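Local coordinates for protein uroporphyrinogen-III C-methyltransferase (Pseudomonas denitrificans, PDB 1S4D) that catalyses the two successive S-adenosyl-L-methionine-dependent methylations that convert uroporphyrinogen III through precorrin-1 to precorrin-2, on the route to cobalamin and siroheme, at residues B[79-84]-B[110-115]; B[209-214]-B[239-244]; B[33-38]-B[55-60]; B[153-158]-B[168-173]. One frame throughout, in Å; residues are numbered along the deposited sequence.

Interaction 1: B[79-84]-B[110-115]; sequences RDISLR and GEEALT
The hydroxyl S82 OG is gripped by two polar groups: the side-chain amide of Q78, and a water 2.7 Å away. This water lies 3.0 Å from T115 OG1, so it links the two helices; the axes of segments 79-84 and 110-115 approach to 9.2 Å and cross at -45°. A small serine suits this close passage, since S82 points toward the neighbouring helix and its CB rests 3.5 Å from T115 CG2. The rotamer of T115 (chi1 -59°) sets CG2 anti to its backbone N and divides the branches, with OG1 for the water and CG2 for the carbon packing. CG2 also lies 3.7 Å from R79 NH2, although the charge of this arginine is met by E118. Exchanging T115 for an alanine would probably deprive the bridging water of its second hydroxyl and open a gap beside S82 CB. One turn earlier, the extended E112 brings its CG to 3.5 Å from S82 OG and sets OE2 against I81 CG2. R97, K99 and Q78 collect around this carboxylate, which probably keeps it ionised although buried. The contact is thus a polar seam bridged by water and filled with methyl groups, its charges paired elsewhere.

Interaction 2: B[209-214]-B[239-244]; sequences FVCNAA and PPAIVV. With SAH (S-adenosyl-L-homocysteine), chain Q.
Backbone hydrogen bonds join V210 and I242 in both directions: V210 N donates to I242 O at 2.9 Å, and I242 N returns the bond to V210 O. A third, N212 N to P240 O at 3.0 Å, continues the antiparallel pairing past the strands, where the peptide before P240 is cis. CA-H...O contacts fill the spaces between, the nearest from A241 CA to V210 O (3.1 Å).

Apolar contacts gather at the two non-hydrogen-bonded pairs. With chi1 at -168°, V243 holds CG1 anti to its backbone N and over the centre of the F209 ring, a CH-pi contact 4.1 Å from the centroid, while CG2 meets CE1. C211 SG packs 3.6 Å from A241 CB, compact side chains suiting strands this close. The N212 side chain crosses that of P240 at about a right angle, with OD1 near CD.

Ligand contacts come from the loop after one strand and the start of the other. The backbone of A213 reads the adenine of S-adenosyl-L-homocysteine: its O accepts from N6 at 3.1 Å, and its N gives N1 a weak bond. The ribose O2' donates to A241 O at 2.7 Å, and I242 CG1 lies beside N3.

Strand 241-245 runs between 206-211 and 179-183 in the mixed sheet. V210 and I242 face helix 131-137, whereas F209, C211, A241 and V243 lie on the other face.

Interaction 3: B[33-38]-B[55-60]; sequences HAANAL and LKLARP
L57 is the first residue of 55-60 to meet segment 33-38, and it does so with a branched, flexible chain suited to filling the side of a helix. Its CB lies 4.0 Å from L38 CB. From there the chain, with CG anti to the carbonyl carbon (chi1 -79°), carries CD1 back along the helix to A35 CB at 4.1 Å. Alanine at that helix position leaves room for the leucine tip to approach. Next comes A58, whose small side chain lets the backbone draw near, so that A58 CA reaches L38 O at 3.3 Å in a nearly straight CA-H...O contact (174° at the hydrogen). Its amide, A58 N, bonds back to L55 O at 3.1 Å, which keeps the turn folded as it passes the helix. R59 then leads outward, and its guanidinium makes a long, weak ion pair with D42. The second subunit also packs here, its F6 on L57 and its L32 on A35. Helix 32-40 belongs to the beta-alpha-beta crossover from strand 16-21 to strand 43-46. L38 faces L96 and I44 of strands 94-99 and 43-46, while the loop of 55-60, with A58 also touching I44, passes beside the helix before strand 63-66.

Interaction 4: B[153-158]-B[168-173]; sequences TFLTGH and INWQGI
L155 points its CB at the 168-173 segment, and each atom beyond it finds an apolar partner there. CG, placed between the backbone N and the carbonyl carbon (chi1 90°), lies near both W170 CH2 and I168 CD1. The two methyls then part. CD1 comes close to W170 CZ3 and reaches I173 CG2 at 4.1 Å. CD2 meets W170 CH2 at 3.6 Å. The leucine and the tryptophan cross at about a right angle, and I168 CG2 packs over the rim of one indole face. A forked leucine suits a site with partners on several sides; an alanine in its place would probably leave W170 CH2, I168 CD1 and I173 CG2 without their common neighbour and open a gap between strand and helix.

Farther back along the strand, T153 CG2 touches I173 CG1. T153 OG1 lies 2.6 Å from a water that donates to I173 O, and it also hydrogen-bonds to T153 OG1 of the second subunit.

Strand 151-156 stands beside 179-183 in the mixed sheet, parallel to it and joined through helix 170-176, so the contact packs the helix of this beta-alpha-beta crossover onto its first strand. The strand's outer side pairs through 153-155 with an antiparallel strand of the second subunit, and the sheet continues across the dimer. Helix 170-176 covers L155, and W170 reaches onward to helix 189-198.

How the interactions relate
Along the chain the contacts come in the order interaction 3, interaction 1, interaction 4, interaction 2, each closing before the next opens. Interactions 1 and 3, with centres about 22 Å apart, belong to helices and a loop that accompany the five-stranded parallel sheet. Interactions 2 and 4, about 17 Å apart between centres, share the mixed sheet: interaction 4 involves its edge strand 151-156, interaction 2 its inner strands 206-211 and 241-245. Interactions 3 and 4 lie farthest apart, about 36 Å between centres. Only interaction 2 holds S-adenosyl-L-homocysteine directly. The other three all touch the second subunit, so in this set ligand-holding and dimer contacts are separate, though interaction 4 comes close to the pocket.

Interaction 1: B[79-84]-B[110-115]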
loop_
_atom_site.group_PDB
_atom_site.type_symbol
_atom_site.label_atom_id
_atom_site.label_comp_id
_atom_site.label_asym_id
_atom_site.label_seq_id
_atom_site.Cartn_x
_atom_site.Cartn_y
_atom_site.Cartn_z
ATOM N N ARG B 79 -15.291 -11.258 15.102
ATOM C CA ARG B 79 -16.720 -11.413 14.833
ATOM C C ARG B 79 -17.546 -10.428 15.667
ATOM O O ARG B 79 -18.553 -9.895 15.192
ATOM C CB ARG B 79 -17.155 -12.873 15.085
ATOM C CG ARG B 79 -18.640 -13.177 14.838
ATOM C CD ARG B 79 -19.007 -13.521 13.388
ATOM N NE ARG B 79 -20.415 -13.916 13.250
ATOM C CZ ARG B 79 -21.100 -13.924 12.094
ATOM N NH1 ARG B 79 -22.384 -14.295 12.078
ATOM N NH2 ARG B 79 -20.509 -13.557 10.952
ATOM N N ASP B 80 -17.099 -10.189 16.904
ATOM C CA ASP B 80 -17.789 -9.290 17.811
ATOM C C ASP B 80 -17.747 -7.888 17.250
ATOM O O ASP B 80 -18.748 -7.194 17.261
ATOM C CB ASP B 80 -17.164 -9.321 19.213
ATOM C CG ASP B 80 -17.617 -10.517 20.037
ATOM O OD1 ASP B 80 -16.966 -10.813 21.074
ATOM O OD2 ASP B 80 -18.603 -11.218 19.722
ATOM N N ILE B 81 -16.584 -7.477 16.759
ATOM C CA ILE B 81 -16.433 -6.162 16.157
ATOM C C ILE B 81 -17.291 -6.033 14.899
ATOM O O ILE B 81 -17.868 -4.977 14.634
ATOM C CB ILE B 81 -14.955 -5.885 15.840
ATOM C CG1 ILE B 81 -14.154 -5.792 17.141
ATOM C CG2 ILE B 81 -14.794 -4.606 14.977
ATOM C CD1 ILE B 81 -12.660 -5.858 16.928
ATOM N N SER B 82 -17.373 -7.112 14.135
ATOM C CA SER B 82 -18.124 -7.105 12.894
ATOM C C SER B 82 -19.619 -7.025 13.163
ATOM O O SER B 82 -20.333 -6.293 12.475
ATOM C CB SER B 82 -17.803 -8.334 12.051
ATOM O OG SER B 82 -16.459 -8.316 11.622
ATOM N N LEU B 83 -20.088 -7.771 14.156
ATOM C CA LEU B 83 -21.496 -7.754 14.494
ATOM C C LEU B 83 -21.921 -6.353 14.962
ATOM O O LEU B 83 -23.042 -5.914 14.644
ATOM C CB LEU B 83 -21.845 -8.861 15.510
ATOM C CG LEU B 83 -21.923 -10.301 14.933
ATOM C CD1 LEU B 83 -22.265 -11.373 15.959
ATOM C CD2 LEU B 83 -22.858 -10.411 13.745
ATOM N N ARG B 84 -21.019 -5.651 15.661
ATOM C CA ARG B 84 -21.304 -4.335 16.233
ATOM C C ARG B 84 -21.475 -3.328 15.097
ATOM O O ARG B 84 -22.380 -2.478 15.152
ATOM C CB ARG B 84 -20.237 -3.908 17.278
ATOM C CG ARG B 84 -19.970 -2.392 17.431
ATOM C CD ARG B 84 -20.383 -1.709 18.767
ATOM N NE ARG B 84 -21.824 -1.501 18.880
ATOM C CZ ARG B 84 -22.443 -0.402 19.358
ATOM N NH1 ARG B 84 -23.765 -0.381 19.403
ATOM N NH2 ARG B 84 -21.797 0.675 19.777
ATOM N N GLY B 110 -11.377 -7.925 4.893
ATOM C CA GLY B 110 -12.153 -8.945 4.207
ATOM C C GLY B 110 -13.186 -9.620 5.093
ATOM O O GLY B 110 -14.356 -9.693 4.712
ATOM N N GLU B 111 -12.773 -10.087 6.272
ATOM C CA GLU B 111 -13.697 -10.706 7.224
ATOM C C GLU B 111 -14.838 -9.757 7.558
ATOM O O GLU B 111 -16.013 -10.148 7.500
ATOM C CB GLU B 111 -12.995 -11.115 8.516
ATOM C CG GLU B 111 -12.063 -12.287 8.333
ATOM C CD GLU B 111 -11.290 -12.635 9.592
ATOM O OE1 GLU B 111 -10.076 -12.312 9.660
ATOM O OE2 GLU B 111 -11.909 -13.243 10.510
ATOM N N GLU B 112 -14.490 -8.512 7.907
ATOM C CA GLU B 112 -15.508 -7.532 8.269
ATOM C C GLU B 112 -16.516 -7.367 7.128
ATOM O O GLU B 112 -17.718 -7.559 7.354
ATOM C CB GLU B 112 -14.882 -6.207 8.668
ATOM C CG GLU B 112 -14.091 -6.337 9.947
ATOM C CD GLU B 112 -13.471 -5.051 10.448
ATOM O OE1 GLU B 112 -12.875 -4.277 9.650
ATOM O OE2 GLU B 112 -13.559 -4.856 11.667
ATOM N N ALA B 113 -16.030 -7.066 5.918
ATOM C CA ALA B 113 -16.889 -6.878 4.762
ATOM C C ALA B 113 -17.767 -8.108 4.556
ATOM O O ALA B 113 -18.960 -7.995 4.288
ATOM C CB ALA B 113 -16.049 -6.586 3.504
ATOM N N LEU B 114 -17.167 -9.285 4.713
ATOM C CA LEU B 114 -17.892 -10.541 4.534
ATOM C C LEU B 114 -19.046 -10.627 5.518
ATOM O O LEU B 114 -20.157 -11.017 5.152
ATOM C CB LEU B 114 -16.951 -11.715 4.724
ATOM C CG LEU B 114 -16.739 -12.778 3.647
ATOM C CD1 LEU B 114 -16.867 -12.276 2.203
ATOM C CD2 LEU B 114 -15.373 -13.461 3.897
ATOM N N THR B 115 -18.793 -10.234 6.761
ATOM C CA THR B 115 -19.842 -10.171 7.761
ATOM C C THR B 115 -20.898 -9.148 7.354
ATOM O O THR B 115 -22.098 -9.436 7.421
ATOM C CB THR B 115 -19.252 -9.845 9.143
ATOM O OG1 THR B 115 -18.308 -10.862 9.503
ATOM C CG2 THR B 115 -20.310 -9.959 10.222
HETATM O O HOH W 1 -15.989 -10.939 11.375
#

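Interaction 2: B[209-214]-B[239-244]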
loop_
_atom_site.group_PDB
_atom_site.type_symbol
_atom_site.label_atom_id
_atom_site.label_comp_id
_atom_site.label_asym_id
_atom_site.label_seq_id
_atom_site.Cartn_x
_atom_site.Cartn_y
_atom_site.Cartn_z
ATOM N N PHE B 209 14.384 -2.353 11.406
ATOM C CA PHE B 209 13.137 -2.380 12.154
ATOM C C PHE B 209 12.680 -0.949 12.133
ATOM O O PHE B 209 13.477 -0.036 12.416
ATOM C CB PHE B 209 13.381 -2.796 13.619
ATOM C CG PHE B 209 13.636 -4.264 13.809
ATOM C CD1 PHE B 209 12.643 -5.088 14.316
ATOM C CD2 PHE B 209 14.881 -4.820 13.480
ATOM C CE1 PHE B 209 12.863 -6.451 14.474
ATOM C CE2 PHE B 209 15.124 -6.185 13.635
ATOM C CZ PHE B 209 14.114 -7.009 14.135
ATOM N N VAL B 210 11.415 -0.732 11.792
ATOM C CA VAL B 210 10.849 0.607 11.841
ATOM C C VAL B 210 9.630 0.583 12.760
ATOM O O VAL B 210 8.587 0.004 12.425
ATOM C CB VAL B 210 10.510 1.160 10.420
ATOM C CG1 VAL B 210 10.133 2.632 10.487
ATOM C CG2 VAL B 210 11.685 0.966 9.436
ATOM N N CYS B 211 9.778 1.204 13.924
ATOM C CA CYS B 211 8.715 1.245 14.920
ATOM C C CYS B 211 7.964 2.542 14.863
ATOM O O CYS B 211 8.573 3.627 14.822
ATOM C CB CYS B 211 9.274 1.055 16.330
ATOM S SG CYS B 211 10.152 -0.520 16.507
ATOM N N ASN B 212 6.637 2.431 14.858
ATOM C CA ASN B 212 5.796 3.603 14.846
ATOM C C ASN B 212 6.188 4.473 13.653
ATOM O O ASN B 212 6.337 5.695 13.785
ATOM C CB ASN B 212 5.960 4.371 16.161
ATOM C CG ASN B 212 5.654 3.521 17.361
ATOM O OD1 ASN B 212 4.505 3.177 17.595
ATOM N ND2 ASN B 212 6.676 3.149 18.112
ATOM N N ALA B 213 6.384 3.834 12.497
ATOM C CA ALA B 213 6.608 4.571 11.261
ATOM C C ALA B 213 5.594 5.700 11.146
ATOM O O ALA B 213 4.438 5.565 11.548
ATOM C CB ALA B 213 6.559 3.652 10.015
ATOM N N ALA B 214 6.097 6.826 10.659
ATOM C CA ALA B 214 5.330 8.007 10.340
ATOM C C ALA B 214 4.624 8.635 11.526
ATOM O O ALA B 214 3.531 9.157 11.381
ATOM C CB ALA B 214 4.353 7.728 9.186
ATOM N N PRO B 239 6.418 -3.411 19.155
ATOM C CA PRO B 239 5.330 -3.194 18.195
ATOM C C PRO B 239 4.673 -1.831 18.435
ATOM O O PRO B 239 4.746 -1.324 19.552
ATOM C CB PRO B 239 4.329 -4.310 18.532
ATOM C CG PRO B 239 5.111 -5.374 19.236
ATOM C CD PRO B 239 6.327 -4.735 19.811
ATOM N N PRO B 240 4.062 -1.247 17.412
ATOM C CA PRO B 240 4.060 -1.839 16.065
ATOM C C PRO B 240 5.373 -1.543 15.311
ATOM O O PRO B 240 5.898 -0.450 15.443
ATOM C CB PRO B 240 2.870 -1.167 15.392
ATOM C CG PRO B 240 2.779 0.215 16.104
ATOM C CD PRO B 240 3.327 0.032 17.482
ATOM N N ALA B 241 5.892 -2.507 14.553
ATOM C CA ALA B 241 7.112 -2.320 13.791
ATOM C C ALA B 241 6.999 -3.011 12.453
ATOM O O ALA B 241 6.324 -4.016 12.324
ATOM C CB ALA B 241 8.312 -2.870 14.560
ATOM N N ILE B 242 7.652 -2.483 11.439
ATOM C CA ILE B 242 7.759 -3.246 10.218
ATOM C C ILE B 242 9.217 -3.701 10.145
ATOM O O ILE B 242 10.126 -2.896 10.367
ATOM C CB ILE B 242 7.370 -2.365 9.008
ATOM C CG1 ILE B 242 5.852 -2.196 8.930
ATOM C CG2 ILE B 242 7.996 -2.906 7.699
ATOM C CD1 ILE B 242 5.128 -3.371 8.301
ATOM N N VAL B 243 9.441 -4.981 9.861
ATOM C CA VAL B 243 10.787 -5.493 9.666
ATOM C C VAL B 243 11.058 -5.771 8.191
ATOM O O VAL B 243 10.371 -6.608 7.568
ATOM C CB VAL B 243 11.012 -6.791 10.402
ATOM C CG1 VAL B 243 12.505 -7.114 10.405
ATOM C CG2 VAL B 243 10.445 -6.722 11.822
ATOM N N VAL B 244 12.050 -5.068 7.642
ATOM C CA VAL B 244 12.406 -5.164 6.223
ATOM C C VAL B 244 13.763 -5.813 6.080
ATOM O O VAL B 244 14.719 -5.433 6.758
ATOM C CB VAL B 244 12.392 -3.750 5.512
ATOM C CG1 VAL B 244 13.329 -2.760 6.217
ATOM C CG2 VAL B 244 12.727 -3.850 4.019
HETATM N N SAH Q . -3.590 -3.013 7.843
HETATM C CA SAH Q . -2.378 -2.552 8.497
HETATM C CB SAH Q . -1.730 -3.697 9.255
HETATM C CG SAH Q . -2.321 -3.937 10.631
HETATM S SD SAH Q . -1.842 -5.490 11.433
HETATM C C SAH Q . -1.425 -1.889 7.494
HETATM O O SAH Q . -1.691 -1.813 6.296
HETATM O OXT SAH Q . -0.357 -1.380 7.822
HETATM C "C5'" SAH Q . -0.721 -4.588 12.554
HETATM C "C4'" SAH Q . 0.764 -4.530 12.174
HETATM O "O4'" SAH Q . 1.024 -3.511 11.230
HETATM C "C3'" SAH Q . 1.736 -4.185 13.299
HETATM O "O3'" SAH Q . 2.002 -5.220 14.206
HETATM C "C2'" SAH Q . 2.971 -3.705 12.556
HETATM O "O2'" SAH Q . 3.765 -4.746 12.025
HETATM C "C1'" SAH Q . 2.323 -2.971 11.394
HETATM N N9 SAH Q . 2.209 -1.510 11.603
HETATM C C8 SAH Q . 1.036 -0.830 11.636
HETATM N N7 SAH Q . 1.291 0.467 11.823
HETATM C C5 SAH Q . 2.611 0.649 11.922
HETATM C C6 SAH Q . 3.390 1.792 12.111
HETATM N N6 SAH Q . 2.833 2.984 12.223
HETATM N N1 SAH Q . 4.764 1.670 12.172
HETATM C C2 SAH Q . 5.341 0.426 12.029
HETATM N N3 SAH Q . 4.563 -0.704 11.840
HETATM C C4 SAH Q . 3.214 -0.597 11.782
#

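Interaction 3: B[33-38]-B[55-60]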
loop_
_atom_site.group_PDB
_atom_site.type_symbol
_atom_site.label_atom_id
_atom_site.label_comp_id
_atom_site.label_asym_id
_atom_site.label_seq_id
_atom_site.Cartn_x
_atom_site.Cartn_y
_atom_site.Cartn_z
ATOM N N HIS B 33 -11.022 10.802 0.551
ATOM C CA HIS B 33 -12.122 9.913 0.897
ATOM C C HIS B 33 -12.228 9.607 2.411
ATOM O O HIS B 33 -13.319 9.641 2.980
ATOM C CB HIS B 33 -11.923 8.591 0.176
ATOM C CG HIS B 33 -12.481 8.540 -1.208
ATOM N ND1 HIS B 33 -13.638 9.197 -1.581
ATOM C CD2 HIS B 33 -12.057 7.865 -2.300
ATOM C CE1 HIS B 33 -13.893 8.929 -2.848
ATOM N NE2 HIS B 33 -12.946 8.127 -3.307
ATOM N N ALA B 34 -11.095 9.288 3.042
ATOM C CA ALA B 34 -11.049 9.007 4.469
ATOM C C ALA B 34 -11.424 10.254 5.268
ATOM O O ALA B 34 -12.297 10.190 6.144
ATOM C CB ALA B 34 -9.677 8.485 4.870
ATOM N N ALA B 35 -10.776 11.382 4.952
ATOM C CA ALA B 35 -11.072 12.679 5.589
ATOM C C ALA B 35 -12.545 13.059 5.393
ATOM O O ALA B 35 -13.226 13.504 6.314
ATOM C CB ALA B 35 -10.168 13.757 5.027
ATOM N N ASN B 36 -13.043 12.852 4.178
ATOM C CA ASN B 36 -14.467 12.993 3.931
ATOM C C ASN B 36 -15.346 12.057 4.790
ATOM O O ASN B 36 -16.312 12.520 5.384
ATOM C CB ASN B 36 -14.789 12.891 2.437
ATOM C CG ASN B 36 -16.124 13.506 2.105
ATOM O OD1 ASN B 36 -16.486 14.564 2.631
ATOM N ND2 ASN B 36 -16.886 12.835 1.258
ATOM N N ALA B 37 -15.011 10.771 4.883
ATOM C CA ALA B 37 -15.742 9.864 5.794
ATOM C C ALA B 37 -15.768 10.392 7.231
ATOM O O ALA B 37 -16.836 10.591 7.811
ATOM C CB ALA B 37 -15.160 8.466 5.768
ATOM N N LEU B 38 -14.583 10.639 7.785
ATOM C CA LEU B 38 -14.432 11.156 9.141
ATOM C C LEU B 38 -15.387 12.309 9.457
ATOM O O LEU B 38 -15.976 12.349 10.536
ATOM C CB LEU B 38 -12.995 11.604 9.352
ATOM C CG LEU B 38 -12.040 10.750 10.190
ATOM C CD1 LEU B 38 -12.687 9.478 10.685
ATOM C CD2 LEU B 38 -10.726 10.462 9.434
ATOM N N LEU B 55 -8.832 11.453 14.454
ATOM C CA LEU B 55 -10.141 11.490 15.101
ATOM C C LEU B 55 -10.681 12.891 15.298
ATOM O O LEU B 55 -11.887 13.073 15.375
ATOM C CB LEU B 55 -10.109 10.732 16.431
ATOM C CG LEU B 55 -9.769 9.235 16.338
ATOM C CD1 LEU B 55 -9.674 8.552 17.731
ATOM C CD2 LEU B 55 -10.775 8.521 15.447
ATOM N N LYS B 56 -9.778 13.869 15.357
ATOM C CA LYS B 56 -10.124 15.286 15.490
ATOM C C LYS B 56 -10.938 15.832 14.312
ATOM O O LYS B 56 -11.506 16.916 14.409
ATOM C CB LYS B 56 -8.847 16.127 15.679
ATOM C CG LYS B 56 -8.769 16.940 16.986
ATOM C CD LYS B 56 -9.264 18.386 16.792
ATOM C CE LYS B 56 -8.190 19.422 17.153
ATOM N NZ LYS B 56 -8.692 20.403 18.157
ATOM N N LEU B 57 -10.997 15.089 13.213
ATOM C CA LEU B 57 -11.745 15.512 12.034
ATOM C C LEU B 57 -13.238 15.189 12.147
ATOM O O LEU B 57 -14.083 15.786 11.436
ATOM C CB LEU B 57 -11.169 14.879 10.766
ATOM C CG LEU B 57 -9.906 15.474 10.136
ATOM C CD1 LEU B 57 -9.418 14.592 9.020
ATOM C CD2 LEU B 57 -10.146 16.870 9.600
ATOM N N ALA B 58 -13.560 14.242 13.035
ATOM C CA ALA B 58 -14.943 13.851 13.308
ATOM C C ALA B 58 -15.758 15.080 13.646
ATOM O O ALA B 58 -15.250 15.993 14.292
ATOM C CB ALA B 58 -14.992 12.869 14.450
ATOM N N ARG B 59 -17.006 15.119 13.187
ATOM C CA ARG B 59 -17.914 16.198 13.572
ATOM C C ARG B 59 -18.165 16.100 15.080
ATOM O O ARG B 59 -17.992 15.025 15.665
ATOM C CB ARG B 59 -19.224 16.169 12.758
ATOM C CG ARG B 59 -19.987 14.846 12.765
ATOM C CD ARG B 59 -21.513 14.982 12.793
ATOM N NE ARG B 59 -22.166 14.045 11.872
ATOM C CZ ARG B 59 -22.877 14.399 10.797
ATOM N NH1 ARG B 59 -23.051 15.691 10.500
ATOM N NH2 ARG B 59 -23.419 13.460 10.019
ATOM N N PRO B 60 -18.532 17.207 15.727
ATOM C CA PRO B 60 -18.802 17.159 17.173
ATOM C C PRO B 60 -20.098 16.385 17.414
ATOM O O PRO B 60 -21.077 16.526 16.644
ATOM C CB PRO B 60 -18.950 18.641 17.575
ATOM C CG PRO B 60 -18.493 19.437 16.379
ATOM C CD PRO B 60 -18.739 18.562 15.176
#

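Interaction 4: B[153-158]-B[168-173]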
loop_
_atom_site.group_PDB
_atom_site.type_symbol
_atom_site.label_atom_id
_atom_site.label_comp_id
_atom_site.label_asym_id
_atom_site.label_seq_id
_atom_site.Cartn_x
_atom_site.Cartn_y
_atom_site.Cartn_z
ATOM N N THR B 153 8.066 -9.353 -1.228
ATOM C CA THR B 153 7.134 -10.172 -0.454
ATOM C C THR B 153 6.725 -9.534 0.869
ATOM O O THR B 153 7.585 -9.179 1.674
ATOM C CB THR B 153 7.774 -11.512 -0.172
ATOM O OG1 THR B 153 7.912 -12.227 -1.396
ATOM C CG2 THR B 153 6.847 -12.391 0.612
ATOM N N PHE B 154 5.415 -9.429 1.115
ATOM C CA PHE B 154 4.922 -8.950 2.406
ATOM C C PHE B 154 4.474 -10.172 3.195
ATOM O O PHE B 154 3.933 -11.096 2.595
ATOM C CB PHE B 154 3.740 -8.015 2.200
ATOM C CG PHE B 154 4.106 -6.643 1.714
ATOM C CD1 PHE B 154 3.303 -5.569 2.007
ATOM C CD2 PHE B 154 5.231 -6.418 0.940
ATOM C CE1 PHE B 154 3.641 -4.292 1.532
ATOM C CE2 PHE B 154 5.571 -5.149 0.469
ATOM C CZ PHE B 154 4.807 -4.103 0.758
ATOM N N LEU B 155 4.715 -10.218 4.510
ATOM C CA LEU B 155 4.191 -11.346 5.312
ATOM C C LEU B 155 3.723 -11.009 6.744
ATOM O O LEU B 155 4.023 -9.924 7.237
ATOM C CB LEU B 155 5.083 -12.602 5.225
ATOM C CG LEU B 155 6.288 -13.066 6.079
ATOM C CD1 LEU B 155 7.520 -13.078 5.199
ATOM C CD2 LEU B 155 6.575 -12.367 7.428
ATOM N N THR B 156 2.966 -11.922 7.373
ATOM C CA THR B 156 2.751 -11.891 8.833
ATOM C C THR B 156 3.645 -12.882 9.484
ATOM O O THR B 156 3.679 -14.040 9.061
ATOM C CB THR B 156 1.393 -12.376 9.273
ATOM O OG1 THR B 156 0.572 -12.640 8.139
ATOM C CG2 THR B 156 0.716 -11.332 10.047
ATOM N N GLY B 157 4.293 -12.444 10.556
ATOM C CA GLY B 157 5.052 -13.331 11.401
ATOM C C GLY B 157 4.145 -13.817 12.502
ATOM O O GLY B 157 4.572 -14.558 13.365
ATOM N N HIS B 158 2.883 -13.414 12.451
ATOM C CA HIS B 158 1.966 -13.628 13.558
ATOM C C HIS B 158 1.959 -15.034 14.147
ATOM O O HIS B 158 2.038 -15.189 15.362
ATOM C CB HIS B 158 0.538 -13.225 13.200
ATOM C CG HIS B 158 -0.365 -13.185 14.387
ATOM N ND1 HIS B 158 -0.034 -12.510 15.544
ATOM C CD2 HIS B 158 -1.563 -13.775 14.624
ATOM C CE1 HIS B 158 -0.999 -12.666 16.434
ATOM N NE2 HIS B 158 -1.939 -13.427 15.900
ATOM N N ILE B 168 3.855 -21.158 6.321
ATOM C CA ILE B 168 4.645 -20.382 5.428
ATOM C C ILE B 168 5.753 -21.367 5.105
ATOM O O ILE B 168 6.172 -22.200 5.961
ATOM C CB ILE B 168 5.181 -19.127 6.085
ATOM C CG1 ILE B 168 4.050 -18.095 6.195
ATOM C CG2 ILE B 168 6.327 -18.558 5.289
ATOM C CD1 ILE B 168 4.443 -16.860 6.970
ATOM N N ASN B 169 6.077 -21.359 3.824
ATOM C CA ASN B 169 7.160 -22.138 3.319
ATOM C C ASN B 169 8.331 -21.162 3.304
ATOM O O ASN B 169 8.574 -20.459 2.316
ATOM C CB ASN B 169 6.789 -22.625 1.924
ATOM C CG ASN B 169 7.877 -23.439 1.278
ATOM O OD1 ASN B 169 8.705 -24.039 1.944
ATOM N ND2 ASN B 169 7.858 -23.496 -0.024
ATOM N N TRP B 170 9.018 -21.069 4.442
ATOM C CA TRP B 170 10.063 -20.076 4.622
ATOM C C TRP B 170 11.185 -20.131 3.571
ATOM O O TRP B 170 11.829 -19.126 3.301
ATOM C CB TRP B 170 10.563 -20.058 6.094
ATOM C CG TRP B 170 9.570 -19.350 7.021
ATOM C CD1 TRP B 170 8.646 -19.958 7.831
ATOM C CD2 TRP B 170 9.378 -17.920 7.193
ATOM N NE1 TRP B 170 7.894 -19.009 8.486
ATOM C CE2 TRP B 170 8.323 -17.752 8.125
ATOM C CE3 TRP B 170 10.003 -16.774 6.681
ATOM C CZ2 TRP B 170 7.872 -16.492 8.543
ATOM C CZ3 TRP B 170 9.552 -15.507 7.105
ATOM C CH2 TRP B 170 8.500 -15.386 8.030
ATOM N N GLN B 171 11.397 -21.275 2.937
ATOM C CA GLN B 171 12.447 -21.392 1.928
ATOM C C GLN B 171 12.042 -20.721 0.598
ATOM O O GLN B 171 12.826 -19.975 -0.006
ATOM C CB GLN B 171 12.795 -22.855 1.744
ATOM C CG GLN B 171 13.359 -23.202 0.398
ATOM C CD GLN B 171 14.843 -23.404 0.451
ATOM O OE1 GLN B 171 15.594 -22.481 0.813
ATOM N NE2 GLN B 171 15.290 -24.617 0.089
ATOM N N GLY B 172 10.809 -20.988 0.159
ATOM C CA GLY B 172 10.218 -20.262 -0.955
ATOM C C GLY B 172 10.248 -18.756 -0.738
ATOM O O GLY B 172 10.594 -17.980 -1.638
ATOM N N ILE B 173 9.900 -18.345 0.472
ATOM C CA ILE B 173 9.904 -16.943 0.832
ATOM C C ILE B 173 11.304 -16.370 0.772
ATOM O O ILE B 173 11.482 -15.255 0.278
ATOM C CB ILE B 173 9.186 -16.722 2.199
ATOM C CG1 ILE B 173 7.771 -16.210 1.921
ATOM C CG2 ILE B 173 9.911 -15.701 3.057
ATOM C CD1 ILE B 173 6.752 -16.870 2.656
HETATM O O HOH W 2 9.265 -14.431 -1.673
#